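Local coordinates for N-acetyltransferase (Trypanosoma brucei, PDB 3I3G), which probably catalyses transfer of an acetyl group from acetyl-CoA to D-glucosamine 6-phosphate, a step on the route to UDP-N-acetylglucosamine, at residues A[38-43]-A[104-109]; A[57-60]-A[65-68]; A[133-138]-A[143-148]. One frame throughout, in Å; residues are numbered along the deposited sequence. Where two conformers were deposited one is given.

In the fold
The three contacts lie round the central mixed sheet of a GNAT acetyltransferase. Along the chain, contact 1 opens first, at 38-43, and closes at 104-109; contact 2 begins and ends between those two segments, and contact 3 follows both. Contacts 2 and 3 reach the same sheet, through strands 65-71 and 132-137, with their centres 21 Å apart on opposite sides of the chain's centre. Contact 1 joins the loops after helix 31-38 and after strand 96-104, about 18 Å from contact 2 and 17 Å from contact 3, centre to centre. All touch the second subunit: outer strand 132-137 pairs antiparallel with its strand, continuing the sheet, and R59 of contact 2 bonds to its P87.

Contact 1. Residues A[38-43]-A[104-109]; sequences LGHLTE and VDPSYR
An Asx turn at the end of strand 96-104 presents P106 to H40, which comes from the loop after helix 31-38. The proline CD lies over one face of the imidazole, 3.8 Å from the ring centroid and 14° off the normal, a CH-pi contact; ND1 and CE1 lie nearest to it. H40 CG stands anti to the carbonyl carbon (chi1 -63°), which carries the ring across to the proline, and the two side chains cross at about a right angle.

The turn itself is defined by D105 OD2, which accepts from S107 N at 2.6 Å. D105 OD1, the other carboxylate oxygen, faces H40 obliquely and takes a bond from water 1 at 3.1 Å; the same water has a weak link to H40 NE2 at 3.4 Å. A salt bridge from R76 of strand 76-86 also reaches OD1, tying the carboxylate to the sheet. Beyond the turn, P106 O accepts from R109 N and, on the opposite face of its carbonyl plane, from R109 NH1 at 2.9 Å. That second donor stands 48° out of the plane, while the oxygen lies close to the plane of the guanidinium.

Contact 2. Residues A[57-60]-A[65-68]; sequences DMRR and VTKV
This is a small, buried polar contact in a helix-to-strand packing of the GNAT fold: helix 49-61 is followed by a short loop and then by strand 65-71 of the mixed sheet. R59, near the end of the helix, meets T66, at the start of the strand. Both residues aim their CB atoms at the opposite segment, and their side chains cross at about a right angle, yet only 58 Å² is buried between the segments. The nearest approach is R59 NH1 to T66 OG1, at 3.3 Å, and no apolar contact joins the two segments.

Water 2 lies between the two side chains. It is placed to accept from R59 NE, though the 2.5 Å separation is short and the exact length doubtful, and it is hydrogen-bonded to T66 OG1 at 2.7 Å. Both the water and T66 OG1 lie at the edge of the guanidinium, in its plane. The arginine chain is bent at its third torsion (chi3 63°), which turns the guanidinium edge to the strand. On the threonine, OG1 sits anti to the carbonyl carbon (chi1 -58°), placing the hydroxyl beside the water.

Each polar end has a further partner. R59 NH2 donates to P87 O of the second subunit, so the same planar group that meets the strand also bonds across the dimer interface, while T66 OG1 is hydrogen-bonded to S82 OG on strand 76-86.

Strand 65-71 lies between strands 21-25 and 76-86 in the sheet; T66 touches S80 of strand 76-86 and H34 of helix 31-38, and R59, on the helix side, packs on F89 of the second subunit.

Contact 3. Residues A[133-138]-A[143-148]; sequences VILDSS and PFYEKL
Y145 of helix 142-147 reaches toward strand 132-137 and is met by L135 and S137 from two sides. The contact belongs to the C-terminal part of the GNAT fold, where the chain leaves this strand, parallel to its neighbour 96-104, and passes through a short loop into helix 142-147.

L135 and Y145 approach from opposite directions. L135 CD1 lies over the centre of one ring face, 3.7 Å from the centroid and 8° off the normal, which makes a CH-pi contact; L135 CD2 comes within 3.3 Å of Y145 CE1. The chi1 of L135 (58°) holds CG between the backbone N and the carbonyl carbon, and in this setting both methyls meet the ring. The opposite face is taken by F144 CD2, also over the centre, so the tyrosine ring is held between a leucine methyl and its own sequence neighbour.

S137 comes to the rim instead: S137 OG lies near the ring plane, 3.3 Å from Y145 CD2, and S137 CB is close to the same edge. F150 touches both L135 and Y145, and the ring also packs on V102 and I118. The backbone of 133-137 pairs antiparallel with a strand of the second subunit, continuing the sheet across the interface. The hydroxyl of S137, through OG, donates to S138 O at 2.8 Å, in the carbonyl plane and on a lone pair.

Contact 1. Residues A[38-43]-A[104-109]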
ATOM      1  N   LEU A  38     -11.112  15.268   3.054  1.00 16.51           N
ATOM      2  CA  LEU A  38     -11.101  13.829   3.303  1.00 17.00           C
ATOM      3  C   LEU A  38     -12.373  13.377   4.015  1.00 17.38           C
ATOM      4  O   LEU A  38     -12.730  12.200   3.977  1.00 17.44           O
ATOM      5  CB  LEU A  38      -9.861  13.427   4.107  1.00 16.87           C
ATOM      6  CG  LEU A  38      -8.516  13.582   3.391  1.00 16.92           C
ATOM      7  CD1 LEU A  38      -7.358  13.309   4.342  1.00 16.66           C
ATOM      8  CD2 LEU A  38      -8.442  12.669   2.180  1.00 17.03           C
ATOM      9  N   GLY A  39     -13.052  14.317   4.663  1.00 17.88           N
ATOM     10  CA  GLY A  39     -14.312  14.021   5.337  1.00 18.54           C
ATOM     11  C   GLY A  39     -15.353  13.476   4.377  1.00 19.00           C
ATOM     12  O   GLY A  39     -16.319  12.835   4.791  1.00 19.10           O
ATOM     13  N   HIS A  40     -15.156  13.731   3.089  1.00 19.40           N
ATOM     14  CA  HIS A  40     -16.087  13.266   2.067  1.00 19.91           C
ATOM     15  C   HIS A  40     -15.824  11.814   1.684  1.00 20.12           C
ATOM     16  O   HIS A  40     -16.676  11.157   1.084  1.00 20.35           O
ATOM     17  CB  HIS A  40     -16.008  14.155   0.823  1.00 19.92           C
ATOM     18  CG  HIS A  40     -16.418  15.573   1.068  1.00 20.34           C
ATOM     19  ND1 HIS A  40     -17.736  15.971   1.100  1.00 20.77           N
ATOM     20  CD2 HIS A  40     -15.681  16.687   1.292  1.00 20.79           C
ATOM     21  CE1 HIS A  40     -17.796  17.270   1.335  1.00 20.94           C
ATOM     22  NE2 HIS A  40     -16.563  17.729   1.454  1.00 21.13           N
ATOM     23  N   LEU A  41     -14.692  11.276   2.070  1.00 20.33           N
ATOM     24  CA  LEU A  41     -14.319   9.960   1.694  1.00 20.46           C
ATOM     25  C   LEU A  41     -14.550   8.998   2.835  1.00 20.50           C
ATOM     26  O   LEU A  41     -14.926   7.903   2.622  1.00 20.53           O
ATOM     27  CB  LEU A  41     -12.858   9.927   1.299  1.00 20.52           C
ATOM     28  CG  LEU A  41     -12.222   8.595   0.902  1.00 20.70           C
ATOM     29  CD1 LEU A  41     -12.794   8.123  -0.395  1.00 20.96           C
ATOM     30  CD2 LEU A  41     -10.707   8.654   0.798  1.00 20.74           C
ATOM     31  N   THR A  42     -14.227   9.432   4.040  1.00 20.47           N
ATOM     32  CA  THR A  42     -14.377   8.565   5.200  1.00 20.44           C
ATOM     33  C   THR A  42     -14.398   9.361   6.499  1.00 20.31           C
ATOM     34  O   THR A  42     -14.304  10.589   6.493  1.00 20.28           O
ATOM     35  CB  THR A  42     -13.246   7.517   5.263  1.00 20.52           C
ATOM     36  OG1 THR A  42     -13.539   6.551   6.280  1.00 20.74           O
ATOM     37  CG2 THR A  42     -11.915   8.182   5.568  1.00 20.62           C
ATOM     38  N   GLU A  43     -14.530   8.647   7.609  1.00 20.12           N
ATOM     39  CA  GLU A  43     -14.545   9.257   8.930  1.00 20.04           C
ATOM     40  C   GLU A  43     -13.291  10.104   9.135  1.00 19.91           C
ATOM     41  O   GLU A  43     -12.172   9.602   9.031  1.00 19.92           O
ATOM     42  CB  GLU A  43     -14.629   8.164   9.994  1.00 20.05           C
ATOM     43  CG  GLU A  43     -15.023   8.646  11.371  1.00 20.41           C
ATOM     44  CD  GLU A  43     -15.271   7.500  12.330  1.00 20.33           C
ATOM     45  OE1 GLU A  43     -15.429   6.351  11.862  1.00 20.53           O
ATOM     46  OE2 GLU A  43     -15.308   7.749  13.551  1.00 20.63           O
ATOM     47  N   VAL A 104     -12.519  13.919  -4.259  1.00 17.29           N
ATOM     48  CA  VAL A 104     -12.791  15.190  -4.915  1.00 17.71           C
ATOM     49  C   VAL A 104     -14.017  15.848  -4.297  1.00 18.02           C
ATOM     50  O   VAL A 104     -15.031  15.193  -4.060  1.00 18.00           O
ATOM     51  CB  VAL A 104     -13.025  15.010  -6.425  1.00 17.71           C
ATOM     52  CG1 VAL A 104     -13.531  16.304  -7.042  1.00 17.67           C
ATOM     53  CG2 VAL A 104     -11.746  14.548  -7.106  1.00 17.79           C
ATOM     54  N   ASP A 105     -13.916  17.144  -4.026  1.00 18.45           N
ATOM     55  CA  ASP A 105     -15.040  17.886  -3.483  1.00 18.94           C
ATOM     56  C   ASP A 105     -16.232  17.760  -4.427  1.00 19.24           C
ATOM     57  O   ASP A 105     -16.101  17.987  -5.628  1.00 19.18           O
ATOM     58  CB  ASP A 105     -14.666  19.355  -3.280  1.00 19.03           C
ATOM     59  CG  ASP A 105     -15.772  20.151  -2.620  1.00 19.34           C
ATOM     60  OD1 ASP A 105     -15.499  20.818  -1.600  1.00 19.64           O
ATOM     61  OD2 ASP A 105     -16.919  20.101  -3.114  1.00 20.24           O
ATOM     62  N   PRO A 106     -17.399  17.381  -3.883  1.00 19.61           N
ATOM     63  CA  PRO A 106     -18.609  17.195  -4.678  1.00 19.95           C
ATOM     64  C   PRO A 106     -18.925  18.414  -5.542  1.00 20.20           C
ATOM     65  O   PRO A 106     -19.491  18.273  -6.626  1.00 20.34           O
ATOM     66  CB  PRO A 106     -19.706  16.985  -3.623  1.00 19.97           C
ATOM     67  CG  PRO A 106     -19.084  17.333  -2.305  1.00 19.87           C
ATOM     68  CD  PRO A 106     -17.624  17.092  -2.459  1.00 19.67           C
ATOM     69  N   SER A 107     -18.557  19.598  -5.064  1.00 20.53           N
ATOM     70  CA  SER A 107     -18.803  20.830  -5.807  1.00 20.87           C
ATOM     71  C   SER A 107     -18.037  20.852  -7.126  1.00 21.03           C
ATOM     72  O   SER A 107     -18.395  21.586  -8.047  1.00 21.04           O
ATOM     73  CB  SER A 107     -18.428  22.051  -4.965  1.00 20.86           C
ATOM     74  OG  SER A 107     -19.280  22.174  -3.839  1.00 21.18           O
ATOM     75  N   TYR A 108     -16.985  20.044  -7.212  1.00 21.29           N
ATOM     76  CA  TYR A 108     -16.152  19.993  -8.410  1.00 21.59           C
ATOM     77  C   TYR A 108     -16.348  18.697  -9.189  1.00 21.87           C
ATOM     78  O   TYR A 108     -15.484  18.291  -9.965  1.00 21.90           O
ATOM     79  CB  TYR A 108     -14.677  20.175  -8.043  1.00 21.50           C
ATOM     80  CG  TYR A 108     -14.315  21.604  -7.709  1.00 21.39           C
ATOM     81  CD1 TYR A 108     -13.695  22.419  -8.645  1.00 21.12           C
ATOM     82  CD2 TYR A 108     -14.605  22.143  -6.464  1.00 21.19           C
ATOM     83  CE1 TYR A 108     -13.367  23.728  -8.349  1.00 21.03           C
ATOM     84  CE2 TYR A 108     -14.282  23.453  -6.159  1.00 21.18           C
ATOM     85  CZ  TYR A 108     -13.662  24.239  -7.106  1.00 21.03           C
ATOM     86  OH  TYR A 108     -13.336  25.544  -6.809  1.00 21.07           O
ATOM     87  N   ARG A 109     -17.517  18.130  -8.996  1.00 22.20           N
ATOM     88  CA  ARG A 109     -17.944  16.888  -9.603  1.00 22.57           C
ATOM     89  C   ARG A 109     -17.936  16.923 -11.125  1.00 22.53           C
ATOM     90  O   ARG A 109     -17.981  15.943 -11.786  1.00 22.69           O
ATOM     91  CB  ARG A 109     -19.347  16.535  -9.082  1.00 22.74           C
ATOM     92  CG  ARG A 109     -20.429  17.589  -9.323  1.00 23.49           C
ATOM     93  CD  ARG A 109     -21.705  17.213  -8.622  1.00 24.75           C
ATOM     94  NE  ARG A 109     -22.781  18.152  -8.855  1.00 25.69           N
ATOM     95  CZ  ARG A 109     -22.949  19.252  -8.129  1.00 26.35           C
ATOM     96  NH1 ARG A 109     -22.077  19.504  -7.162  1.00 26.63           N
ATOM     97  NH2 ARG A 109     -23.934  20.102  -8.389  1.00 26.79           N
TER
HETATM   98  O   HOH W   1     -14.087  19.982   1.045  1.00 26.99           O

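Contact 2. Residues A[57-60]-A[65-68]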
ATOM      1  N   ASP A  57       4.243  14.552   8.556  1.00 18.48           N
ATOM      2  CA  ASP A  57       5.641  14.166   8.703  1.00 18.96           C
ATOM      3  C   ASP A  57       5.837  12.664   8.566  1.00 19.11           C
ATOM      4  O   ASP A  57       6.701  12.208   7.816  1.00 19.15           O
ATOM      5  CB  ASP A  57       6.193  14.630  10.047  1.00 19.11           C
ATOM      6  CG  ASP A  57       7.143  15.792   9.909  1.00 19.86           C
ATOM      7  OD1 ASP A  57       6.679  16.907   9.592  1.00 20.52           O
ATOM      8  OD2 ASP A  57       8.359  15.586  10.114  1.00 20.95           O
ATOM      9  N   MET A  58       5.033  11.927   9.274  1.00 19.32           N
ATOM     10  CA  MET A  58       5.133  10.493   9.281  0.50 19.43           C
ATOM     11  C   MET A  58       4.913   9.990   7.850  1.00 19.49           C
ATOM     12  O   MET A  58       5.596   9.130   7.409  1.00 19.43           O
ATOM     13  CB  MET A  58       4.161   9.893  10.242  0.50 19.47           C
ATOM     14  CG  MET A  58       4.400  10.230  11.660  0.50 19.72           C
ATOM     15  SD  MET A  58       5.903   9.481  12.303  0.50 20.26           S
ATOM     16  CE  MET A  58       7.093  10.564  11.775  0.50 20.07           C
ATOM     17  N   ARG A  59       3.964  10.571   7.148  1.00 19.56           N
ATOM     18  CA  ARG A  59       3.634  10.170   5.784  1.00 19.75           C
ATOM     19  C   ARG A  59       4.789  10.425   4.818  1.00 20.02           C
ATOM     20  O   ARG A  59       5.098   9.580   3.977  1.00 20.05           O
ATOM     21  CB  ARG A  59       2.351  10.860   5.307  1.00 19.64           C
ATOM     22  CG  ARG A  59       1.089  10.311   5.961  1.00 19.33           C
ATOM     23  CD  ARG A  59      -0.139  11.157   5.646  1.00 18.99           C
ATOM     24  NE  ARG A  59      -0.458  11.173   4.221  1.00 18.52           N
ATOM     25  CZ  ARG A  59      -1.185  10.246   3.604  1.00 18.52           C
ATOM     26  NH1 ARG A  59      -1.426  10.348   2.304  1.00 18.39           N
ATOM     27  NH2 ARG A  59      -1.668   9.214   4.282  1.00 18.49           N
ATOM     28  N   ARG A  60       5.431  11.582   4.941  1.00 20.35           N
ATOM     29  CA  ARG A  60       6.602  11.878   4.119  1.00 20.80           C
ATOM     30  C   ARG A  60       7.725  10.891   4.414  1.00 20.87           C
ATOM     31  O   ARG A  60       8.453  10.476   3.512  1.00 20.83           O
ATOM     32  CB  ARG A  60       7.090  13.310   4.346  1.00 20.91           C
ATOM     33  CG  ARG A  60       6.295  14.367   3.600  1.00 21.79           C
ATOM     34  CD  ARG A  60       7.021  15.706   3.613  1.00 22.88           C
ATOM     35  NE  ARG A  60       7.418  16.094   4.963  1.00 23.85           N
ATOM     36  CZ  ARG A  60       6.629  16.738   5.815  1.00 24.19           C
ATOM     37  NH1 ARG A  60       5.398  17.068   5.456  1.00 24.46           N
ATOM     38  NH2 ARG A  60       7.072  17.050   7.027  1.00 24.53           N
ATOM     39  N   VAL A  65       3.599  10.439  -1.302  1.00 16.66           N
ATOM     40  CA  VAL A  65       3.422  11.721  -1.968  1.00 16.32           C
ATOM     41  C   VAL A  65       1.935  12.020  -2.111  1.00 15.98           C
ATOM     42  O   VAL A  65       1.165  11.173  -2.563  1.00 15.85           O
ATOM     43  CB  VAL A  65       4.056  11.724  -3.370  1.00 16.39           C
ATOM     44  CG1 VAL A  65       3.871  13.082  -4.032  1.00 16.43           C
ATOM     45  CG2 VAL A  65       5.528  11.361  -3.291  1.00 16.61           C
ATOM     46  N   THR A  66       1.533  13.223  -1.719  1.00 15.60           N
ATOM     47  CA  THR A  66       0.141  13.630  -1.857  1.00 15.32           C
ATOM     48  C   THR A  66       0.011  14.832  -2.784  1.00 15.14           C
ATOM     49  O   THR A  66       0.603  15.885  -2.541  1.00 15.00           O
ATOM     50  CB  THR A  66      -0.497  13.964  -0.494  1.00 15.28           C
ATOM     51  OG1 THR A  66      -0.404  12.825   0.372  1.00 15.37           O
ATOM     52  CG2 THR A  66      -1.961  14.337  -0.672  1.00 15.34           C
ATOM     53  N   LYS A  67      -0.758  14.663  -3.852  1.00 14.92           N
ATOM     54  CA  LYS A  67      -1.032  15.752  -4.777  1.00 14.86           C
ATOM     55  C   LYS A  67      -2.438  16.272  -4.522  1.00 14.72           C
ATOM     56  O   LYS A  67      -3.358  15.495  -4.271  1.00 14.61           O
ATOM     57  CB  LYS A  67      -0.899  15.279  -6.225  1.00 14.93           C
ATOM     58  CG  LYS A  67       0.462  14.692  -6.565  1.00 15.26           C
ATOM     59  CD  LYS A  67       1.575  15.702  -6.328  1.00 16.08           C
ATOM     60  CE  LYS A  67       1.511  16.848  -7.323  1.00 16.41           C
ATOM     61  NZ  LYS A  67       1.917  16.422  -8.692  1.00 16.97           N
ATOM     62  N   VAL A  68      -2.602  17.589  -4.579  1.00 14.62           N
ATOM     63  CA  VAL A  68      -3.898  18.196  -4.316  1.00 14.65           C
ATOM     64  C   VAL A  68      -4.259  19.237  -5.367  1.00 14.73           C
ATOM     65  O   VAL A  68      -3.385  19.849  -5.982  1.00 14.68           O
ATOM     66  CB  VAL A  68      -3.929  18.884  -2.936  1.00 14.64           C
ATOM     67  CG1 VAL A  68      -3.699  17.870  -1.828  1.00 14.53           C
ATOM     68  CG2 VAL A  68      -2.892  19.997  -2.876  1.00 14.53           C
TER
HETATM   69  O   HOH W   2       0.411  13.155   2.963  1.00 22.04           O

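Contact 3. Residues A[133-138]-A[143-148]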
ATOM      1  N   VAL A 133       0.375   0.250 -11.607  1.00 18.33           N
ATOM      2  CA  VAL A 133      -0.229   1.071 -10.570  1.00 18.19           C
ATOM      3  C   VAL A 133      -1.499   0.382 -10.093  1.00 18.20           C
ATOM      4  O   VAL A 133      -2.324  -0.042 -10.900  1.00 18.05           O
ATOM      5  CB  VAL A 133      -0.583   2.480 -11.084  1.00 18.17           C
ATOM      6  CG1 VAL A 133      -1.275   3.284  -9.993  1.00 18.14           C
ATOM      7  CG2 VAL A 133       0.666   3.201 -11.570  1.00 18.12           C
ATOM      8  N   ILE A 134      -1.646   0.259  -8.779  1.00 18.27           N
ATOM      9  CA  ILE A 134      -2.814  -0.404  -8.215  1.00 18.43           C
ATOM     10  C   ILE A 134      -3.498   0.460  -7.166  1.00 18.60           C
ATOM     11  O   ILE A 134      -2.872   1.321  -6.548  1.00 18.51           O
ATOM     12  CB  ILE A 134      -2.453  -1.765  -7.591  1.00 18.42           C
ATOM     13  CG1 ILE A 134      -1.377  -1.592  -6.519  1.00 18.43           C
ATOM     14  CG2 ILE A 134      -1.994  -2.737  -8.667  1.00 18.30           C
ATOM     15  CD1 ILE A 134      -1.034  -2.871  -5.785  1.00 18.83           C
ATOM     16  N   LEU A 135      -4.790   0.219  -6.976  1.00 18.88           N
ATOM     17  CA  LEU A 135      -5.574   0.946  -5.992  1.00 19.27           C
ATOM     18  C   LEU A 135      -6.832   0.155  -5.656  1.00 19.60           C
ATOM     19  O   LEU A 135      -7.240  -0.725  -6.412  1.00 19.65           O
ATOM     20  CB  LEU A 135      -5.934   2.337  -6.518  1.00 19.15           C
ATOM     21  CG  LEU A 135      -6.710   2.401  -7.836  1.00 19.06           C
ATOM     22  CD1 LEU A 135      -8.179   2.084  -7.610  1.00 18.85           C
ATOM     23  CD2 LEU A 135      -6.557   3.765  -8.478  1.00 18.57           C
ATOM     24  N   ASP A 136      -7.437   0.462  -4.515  1.00 20.08           N
ATOM     25  CA  ASP A 136      -8.671  -0.197  -4.111  1.00 20.53           C
ATOM     26  C   ASP A 136      -9.857   0.727  -4.334  1.00 20.79           C
ATOM     27  O   ASP A 136      -9.870   1.860  -3.857  1.00 20.80           O
ATOM     28  CB  ASP A 136      -8.598  -0.630  -2.646  1.00 20.63           C
ATOM     29  CG  ASP A 136      -7.591  -1.737  -2.417  1.00 20.88           C
ATOM     30  OD1 ASP A 136      -7.425  -2.587  -3.319  1.00 21.30           O
ATOM     31  OD2 ASP A 136      -6.968  -1.760  -1.335  1.00 21.59           O
ATOM     32  N   SER A 137     -10.853   0.238  -5.062  1.00 21.15           N
ATOM     33  CA  SER A 137     -12.009   1.054  -5.402  1.00 21.56           C
ATOM     34  C   SER A 137     -13.296   0.506  -4.807  1.00 21.87           C
ATOM     35  O   SER A 137     -13.513  -0.704  -4.776  1.00 21.84           O
ATOM     36  CB  SER A 137     -12.153   1.163  -6.920  1.00 21.52           C
ATOM     37  OG  SER A 137     -13.387   1.766  -7.267  1.00 21.65           O
ATOM     38  N   SER A 138     -14.145   1.410  -4.333  1.00 22.30           N
ATOM     39  CA  SER A 138     -15.485   1.041  -3.918  1.00 22.75           C
ATOM     40  C   SER A 138     -16.271   0.670  -5.166  1.00 23.04           C
ATOM     41  O   SER A 138     -15.816   0.912  -6.284  1.00 23.06           O
ATOM     42  CB  SER A 138     -16.163   2.206  -3.199  1.00 22.69           C
ATOM     43  OG  SER A 138     -16.286   3.327  -4.056  1.00 22.87           O
ATOM     44  N   PRO A 143     -16.703   2.377 -12.033  1.00 23.11           N
ATOM     45  CA  PRO A 143     -16.849   2.910 -13.388  1.00 22.94           C
ATOM     46  C   PRO A 143     -15.820   3.995 -13.695  1.00 22.79           C
ATOM     47  O   PRO A 143     -15.243   4.014 -14.784  1.00 22.76           O
ATOM     48  CB  PRO A 143     -18.257   3.510 -13.378  1.00 22.93           C
ATOM     49  CG  PRO A 143     -18.978   2.765 -12.307  1.00 23.10           C
ATOM     50  CD  PRO A 143     -17.946   2.499 -11.254  1.00 23.13           C
ATOM     51  N   PHE A 144     -15.603   4.891 -12.738  1.00 22.56           N
ATOM     52  CA  PHE A 144     -14.636   5.971 -12.894  1.00 22.39           C
ATOM     53  C   PHE A 144     -13.248   5.442 -13.241  1.00 22.26           C
ATOM     54  O   PHE A 144     -12.583   5.961 -14.138  1.00 22.16           O
ATOM     55  CB  PHE A 144     -14.580   6.817 -11.618  1.00 22.42           C
ATOM     56  CG  PHE A 144     -13.379   7.717 -11.536  1.00 22.46           C
ATOM     57  CD1 PHE A 144     -13.303   8.868 -12.304  1.00 22.52           C
ATOM     58  CD2 PHE A 144     -12.329   7.416 -10.684  1.00 22.50           C
ATOM     59  CE1 PHE A 144     -12.199   9.697 -12.227  1.00 22.50           C
ATOM     60  CE2 PHE A 144     -11.223   8.243 -10.602  1.00 22.44           C
ATOM     61  CZ  PHE A 144     -11.159   9.385 -11.375  1.00 22.51           C
ATOM     62  N   TYR A 145     -12.814   4.406 -12.529  1.00 22.15           N
ATOM     63  CA  TYR A 145     -11.484   3.841 -12.745  1.00 22.05           C
ATOM     64  C   TYR A 145     -11.385   3.042 -14.042  1.00 22.09           C
ATOM     65  O   TYR A 145     -10.368   3.092 -14.734  1.00 22.05           O
ATOM     66  CB  TYR A 145     -11.058   2.984 -11.550  1.00 22.03           C
ATOM     67  CG  TYR A 145     -10.760   3.790 -10.305  1.00 21.73           C
ATOM     68  CD1 TYR A 145      -9.647   4.620 -10.241  1.00 21.64           C
ATOM     69  CD2 TYR A 145     -11.590   3.723  -9.194  1.00 21.53           C
ATOM     70  CE1 TYR A 145      -9.372   5.363  -9.107  1.00 21.34           C
ATOM     71  CE2 TYR A 145     -11.321   4.459  -8.054  1.00 21.26           C
ATOM     72  CZ  TYR A 145     -10.212   5.277  -8.016  1.00 21.24           C
ATOM     73  OH  TYR A 145      -9.941   6.012  -6.884  1.00 21.02           O
ATOM     74  N   GLU A 146     -12.439   2.307 -14.375  1.00 22.17           N
ATOM     75  CA  GLU A 146     -12.441   1.504 -15.592  0.50 22.20           C
ATOM     76  C   GLU A 146     -12.385   2.382 -16.840  1.00 22.23           C
ATOM     77  O   GLU A 146     -11.834   1.982 -17.865  1.00 22.22           O
ATOM     78  CB  GLU A 146     -13.653   0.566 -15.632  0.50 22.20           C
ATOM     79  CG  GLU A 146     -15.001   1.258 -15.532  0.50 22.19           C
ATOM     80  CD  GLU A 146     -16.148   0.273 -15.392  0.50 22.17           C
ATOM     81  OE1 GLU A 146     -17.225   0.522 -15.973  0.50 22.12           O
ATOM     82  OE2 GLU A 146     -15.970  -0.756 -14.704  0.50 22.27           O
ATOM     83  N   LYS A 147     -12.947   3.583 -16.751  1.00 22.28           N
ATOM     84  CA  LYS A 147     -12.913   4.507 -17.880  1.00 22.38           C
ATOM     85  C   LYS A 147     -11.522   5.109 -18.054  1.00 22.27           C
ATOM     86  O   LYS A 147     -11.142   5.508 -19.154  1.00 22.29           O
ATOM     87  CB  LYS A 147     -13.953   5.619 -17.724  1.00 22.51           C
ATOM     88  CG  LYS A 147     -13.969   6.593 -18.894  1.00 23.05           C
ATOM     89  CD  LYS A 147     -15.125   7.574 -18.811  1.00 23.92           C
ATOM     90  CE  LYS A 147     -15.157   8.468 -20.043  1.00 24.43           C
ATOM     91  NZ  LYS A 147     -16.296   9.426 -20.020  1.00 25.02           N
ATOM     92  N   LEU A 148     -10.764   5.167 -16.962  1.00 22.14           N
ATOM     93  CA  LEU A 148      -9.407   5.699 -17.005  1.00 22.01           C
ATOM     94  C   LEU A 148      -8.430   4.686 -17.592  1.00 21.92           C
ATOM     95  O   LEU A 148      -7.285   5.019 -17.894  1.00 22.01           O
ATOM     96  CB  LEU A 148      -8.948   6.120 -15.607  1.00 22.01           C
ATOM     97  CG  LEU A 148      -9.717   7.264 -14.944  1.00 22.07           C
ATOM     98  CD1 LEU A 148      -9.112   7.597 -13.590  1.00 21.99           C
ATOM     99  CD2 LEU A 148      -9.736   8.493 -15.842  1.00 22.27           C
TER